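Local coordinates for UDP-N-acetylglucosamine--peptide N-acetylglucosaminyltransferase stabilizing protein GtfB (Streptococcus gordonii, PDB 5E9T) that works with the glycosyltransferase GtfA, as a substrate-binding partner, to attach the first GlcNAc to the serine-rich repeat adhesin GspB, at residues L310-M320 and N332-S340. Sequence-based numbering, arbitrary orientation.
Sequences LVFRIAALTEM and NVVLYQNAS
V334 N donates to F312 O (2.6 Å), and Y336 N donates to I314 O in a nearly straight bond (177°). These pairs join strands 311-315 and 333-336, the parallel strands of a beta-alpha-beta unit connected through helix 322-325. I314 N returns a bond to V334 O, and A316 N returns one to Y336 O. Past the strands the pairing continues between loops: A339 N reaches A316 O at 2.6 Å, and N338 N reaches T318 O at 2.9 Å. At the other end, N332 ND2 donates to L310 O, which lies in the amide plane. With chi1 at 171°, N332 CG points opposite the backbone N, and the amide reaches across to L310.

F312, I314, V333 and L335 share one face of the sheet, where F312, I314 and V333 also touch helix 300-306. There L335 CD2 packs on I314 CB. R313, A315, V334 and Y336 are on the other face, where R313 and Y336 touch L347 of helix 341-350. V334 and Y336 pack on N447 of the neighbouring GtfA (Gtf1) chain. R313 and Y336 run side by side, guanidinium and ring planes 84° apart, and R313 CD lies 3.5 Å from Y336 CE1.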
loop_
_atom_site.group_PDB
_atom_site.type_symbol
_atom_site.label_atom_id
_atom_site.label_comp_id
_atom_site.label_asym_id
_atom_site.label_seq_id
_atom_site.Cartn_x
_atom_site.Cartn_y
_atom_site.Cartn_z
ATOM N N LEU B 310 43.893 -9.698 -37.816
ATOM C CA LEU B 310 43.731 -9.813 -36.375
ATOM C C LEU B 310 42.419 -10.519 -36.047
ATOM O O LEU B 310 41.359 -10.130 -36.544
ATOM C CB LEU B 310 43.770 -8.420 -35.746
ATOM C CG LEU B 310 44.313 -8.206 -34.335
ATOM C CD1 LEU B 310 45.779 -8.602 -34.253
ATOM C CD2 LEU B 310 44.123 -6.751 -33.932
ATOM N N VAL B 311 42.499 -11.571 -35.227
ATOM C CA VAL B 311 41.297 -12.237 -34.736
ATOM C C VAL B 311 40.611 -11.341 -33.716
ATOM O O VAL B 311 41.272 -10.705 -32.887
ATOM C CB VAL B 311 41.649 -13.602 -34.118
ATOM C CG1 VAL B 311 40.388 -14.318 -33.643
ATOM C CG2 VAL B 311 42.421 -14.456 -35.111
ATOM N N PHE B 312 39.279 -11.266 -33.782
ATOM C CA PHE B 312 38.489 -10.427 -32.882
ATOM C C PHE B 312 37.513 -11.312 -32.119
ATOM O O PHE B 312 36.587 -11.876 -32.712
ATOM C CB PHE B 312 37.742 -9.327 -33.642
ATOM C CG PHE B 312 38.619 -8.189 -34.094
ATOM C CD1 PHE B 312 38.201 -6.877 -33.984
ATOM C CD2 PHE B 312 39.859 -8.428 -34.633
ATOM C CE1 PHE B 312 39.021 -5.835 -34.405
ATOM C CE2 PHE B 312 40.669 -7.396 -35.049
ATOM C CZ PHE B 312 40.250 -6.102 -34.934
ATOM N N ARG B 313 37.714 -11.425 -30.809
ATOM C CA ARG B 313 36.823 -12.190 -29.949
ATOM C C ARG B 313 36.115 -11.241 -28.997
ATOM O O ARG B 313 36.765 -10.529 -28.225
ATOM C CB ARG B 313 37.579 -13.268 -29.179
ATOM C CG ARG B 313 38.556 -14.019 -30.040
ATOM C CD ARG B 313 38.645 -15.468 -29.643
ATOM N NE ARG B 313 39.414 -16.212 -30.626
ATOM C CZ ARG B 313 40.701 -16.497 -30.492
ATOM N NH1 ARG B 313 41.357 -16.103 -29.408
ATOM N NH2 ARG B 313 41.331 -17.176 -31.438
ATOM N N ILE B 314 34.790 -11.230 -29.062
ATOM C CA ILE B 314 33.966 -10.392 -28.205
ATOM C C ILE B 314 33.031 -11.293 -27.421
ATOM O O ILE B 314 32.428 -12.219 -27.978
ATOM C CB ILE B 314 33.183 -9.350 -29.021
ATOM C CG1 ILE B 314 34.165 -8.508 -29.812
ATOM C CG2 ILE B 314 32.290 -8.502 -28.127
ATOM C CD1 ILE B 314 33.644 -7.187 -30.171
ATOM N N ALA B 315 32.913 -11.023 -26.128
ATOM C CA ALA B 315 32.158 -11.888 -25.248
ATOM C C ALA B 315 31.259 -11.072 -24.337
ATOM O O ALA B 315 31.475 -9.880 -24.095
ATOM C CB ALA B 315 33.080 -12.787 -24.417
ATOM N N ALA B 316 30.218 -11.747 -23.870
ATOM C CA ALA B 316 29.317 -11.263 -22.843
ATOM C C ALA B 316 28.683 -12.494 -22.229
ATOM O O ALA B 316 28.646 -13.560 -22.852
ATOM C CB ALA B 316 28.244 -10.329 -23.413
ATOM N N LEU B 317 28.187 -12.353 -21.003
ATOM C CA LEU B 317 27.326 -13.417 -20.511
ATOM C C LEU B 317 25.857 -13.122 -20.766
ATOM O O LEU B 317 25.015 -13.992 -20.534
ATOM C CB LEU B 317 27.558 -13.694 -19.027
ATOM C CG LEU B 317 27.524 -12.581 -17.982
ATOM C CD1 LEU B 317 27.074 -13.196 -16.668
ATOM C CD2 LEU B 317 28.895 -11.943 -17.854
ATOM N N THR B 318 25.540 -11.933 -21.272
ATOM C CA THR B 318 24.214 -11.642 -21.806
ATOM C C THR B 318 24.096 -12.300 -23.176
ATOM O O THR B 318 24.998 -13.012 -23.633
ATOM C CB THR B 318 23.971 -10.131 -21.904
ATOM O OG1 THR B 318 24.574 -9.634 -23.108
ATOM C CG2 THR B 318 24.574 -9.397 -20.710
ATOM N N GLU B 319 22.986 -12.039 -23.862
ATOM C CA GLU B 319 22.877 -12.382 -25.267
ATOM C C GLU B 319 22.997 -11.140 -26.127
ATOM O O GLU B 319 22.654 -10.027 -25.710
ATOM C CB GLU B 319 21.567 -13.084 -25.584
ATOM C CG GLU B 319 21.040 -13.958 -24.507
ATOM C CD GLU B 319 19.799 -14.680 -24.947
ATOM O OE1 GLU B 319 18.749 -14.027 -25.035
ATOM O OE2 GLU B 319 19.880 -15.893 -25.208
HETATM N N MSE B 320 23.480 -11.354 -27.337
HETATM C CA MSE B 320 23.917 -10.306 -28.224
HETATM C C MSE B 320 22.785 -9.830 -29.170
HETATM O O MSE B 320 22.055 -10.656 -29.719
HETATM C CB MSE B 320 25.128 -10.831 -28.988
HETATM C CG MSE B 320 26.119 -11.574 -28.111
HETATM SE SE MSE B 320 27.865 -11.706 -28.960
HETATM C CE MSE B 320 28.920 -10.662 -27.688
ATOM N N ASN B 332 36.467 -12.855 -39.964
ATOM C CA ASN B 332 37.523 -12.188 -39.221
ATOM C C ASN B 332 37.192 -12.073 -37.740
ATOM O O ASN B 332 38.096 -11.865 -36.925
ATOM C CB ASN B 332 37.747 -10.818 -39.878
ATOM C CG ASN B 332 38.666 -9.898 -39.100
ATOM O OD1 ASN B 332 38.654 -8.692 -39.329
ATOM N ND2 ASN B 332 39.472 -10.446 -38.201
ATOM N N VAL B 333 35.930 -12.223 -37.380
ATOM C CA VAL B 333 35.465 -12.043 -36.014
ATOM C C VAL B 333 35.026 -13.394 -35.459
ATOM O O VAL B 333 34.501 -14.242 -36.187
ATOM C CB VAL B 333 34.326 -11.000 -35.978
ATOM C CG1 VAL B 333 33.495 -11.135 -34.734
ATOM C CG2 VAL B 333 34.908 -9.585 -36.101
ATOM N N VAL B 334 35.290 -13.612 -34.168
ATOM C CA VAL B 334 34.734 -14.728 -33.402
ATOM C C VAL B 334 34.000 -14.150 -32.195
ATOM O O VAL B 334 34.569 -13.344 -31.449
ATOM C CB VAL B 334 35.818 -15.719 -32.935
ATOM C CG1 VAL B 334 35.184 -17.033 -32.455
ATOM C CG2 VAL B 334 36.850 -15.970 -34.021
ATOM N N LEU B 335 32.752 -14.574 -31.985
ATOM C CA LEU B 335 31.907 -14.014 -30.932
ATOM C C LEU B 335 31.429 -15.078 -29.953
ATOM O O LEU B 335 30.959 -16.148 -30.355
ATOM C CB LEU B 335 30.704 -13.267 -31.524
ATOM C CG LEU B 335 31.129 -12.082 -32.375
ATOM C CD1 LEU B 335 29.938 -11.231 -32.807
ATOM C CD2 LEU B 335 32.151 -11.253 -31.601
ATOM N N TYR B 336 31.531 -14.753 -28.664
ATOM C CA TYR B 336 31.167 -15.644 -27.571
ATOM C C TYR B 336 30.018 -15.005 -26.803
ATOM O O TYR B 336 30.178 -13.922 -26.237
ATOM C CB TYR B 336 32.369 -15.885 -26.651
ATOM C CG TYR B 336 33.533 -16.610 -27.302
ATOM C CD1 TYR B 336 34.332 -15.984 -28.255
ATOM C CD2 TYR B 336 33.848 -17.913 -26.941
ATOM C CE1 TYR B 336 35.396 -16.647 -28.846
ATOM C CE2 TYR B 336 34.911 -18.580 -27.519
ATOM C CZ TYR B 336 35.681 -17.946 -28.473
ATOM O OH TYR B 336 36.740 -18.619 -29.043
ATOM N N GLN B 337 28.859 -15.658 -26.790
ATOM C CA GLN B 337 27.692 -15.098 -26.124
ATOM C C GLN B 337 27.228 -16.018 -25.003
ATOM O O GLN B 337 27.376 -17.241 -25.077
ATOM C CB GLN B 337 26.552 -14.840 -27.112
ATOM C CG GLN B 337 25.744 -16.049 -27.503
ATOM C CD GLN B 337 24.742 -15.723 -28.587
ATOM O OE1 GLN B 337 24.859 -14.704 -29.271
ATOM N NE2 GLN B 337 23.743 -16.582 -28.746
ATOM N N ASN B 338 26.647 -15.408 -23.973
ATOM C CA ASN B 338 26.467 -16.038 -22.668
ATOM C C ASN B 338 27.740 -16.788 -22.290
ATOM O O ASN B 338 27.752 -18.000 -22.077
ATOM C CB ASN B 338 25.247 -16.957 -22.644
ATOM C CG ASN B 338 23.941 -16.196 -22.720
ATOM O OD1 ASN B 338 23.738 -15.372 -23.608
ATOM N ND2 ASN B 338 23.051 -16.453 -21.768
ATOM N N ALA B 339 28.824 -16.023 -22.193
ATOM C CA ALA B 339 30.146 -16.618 -22.073
ATOM C C ALA B 339 30.358 -17.162 -20.669
ATOM O O ALA B 339 30.095 -16.477 -19.677
ATOM C CB ALA B 339 31.226 -15.595 -22.416
ATOM N N SER B 340 30.824 -18.405 -20.589
ATOM C CA SER B 340 31.171 -18.991 -19.307
ATOM C C SER B 340 32.386 -18.285 -18.711
ATOM O O SER B 340 33.173 -17.641 -19.412
ATOM C CB SER B 340 31.460 -20.485 -19.465
ATOM O OG SER B 340 32.062 -21.015 -18.297
#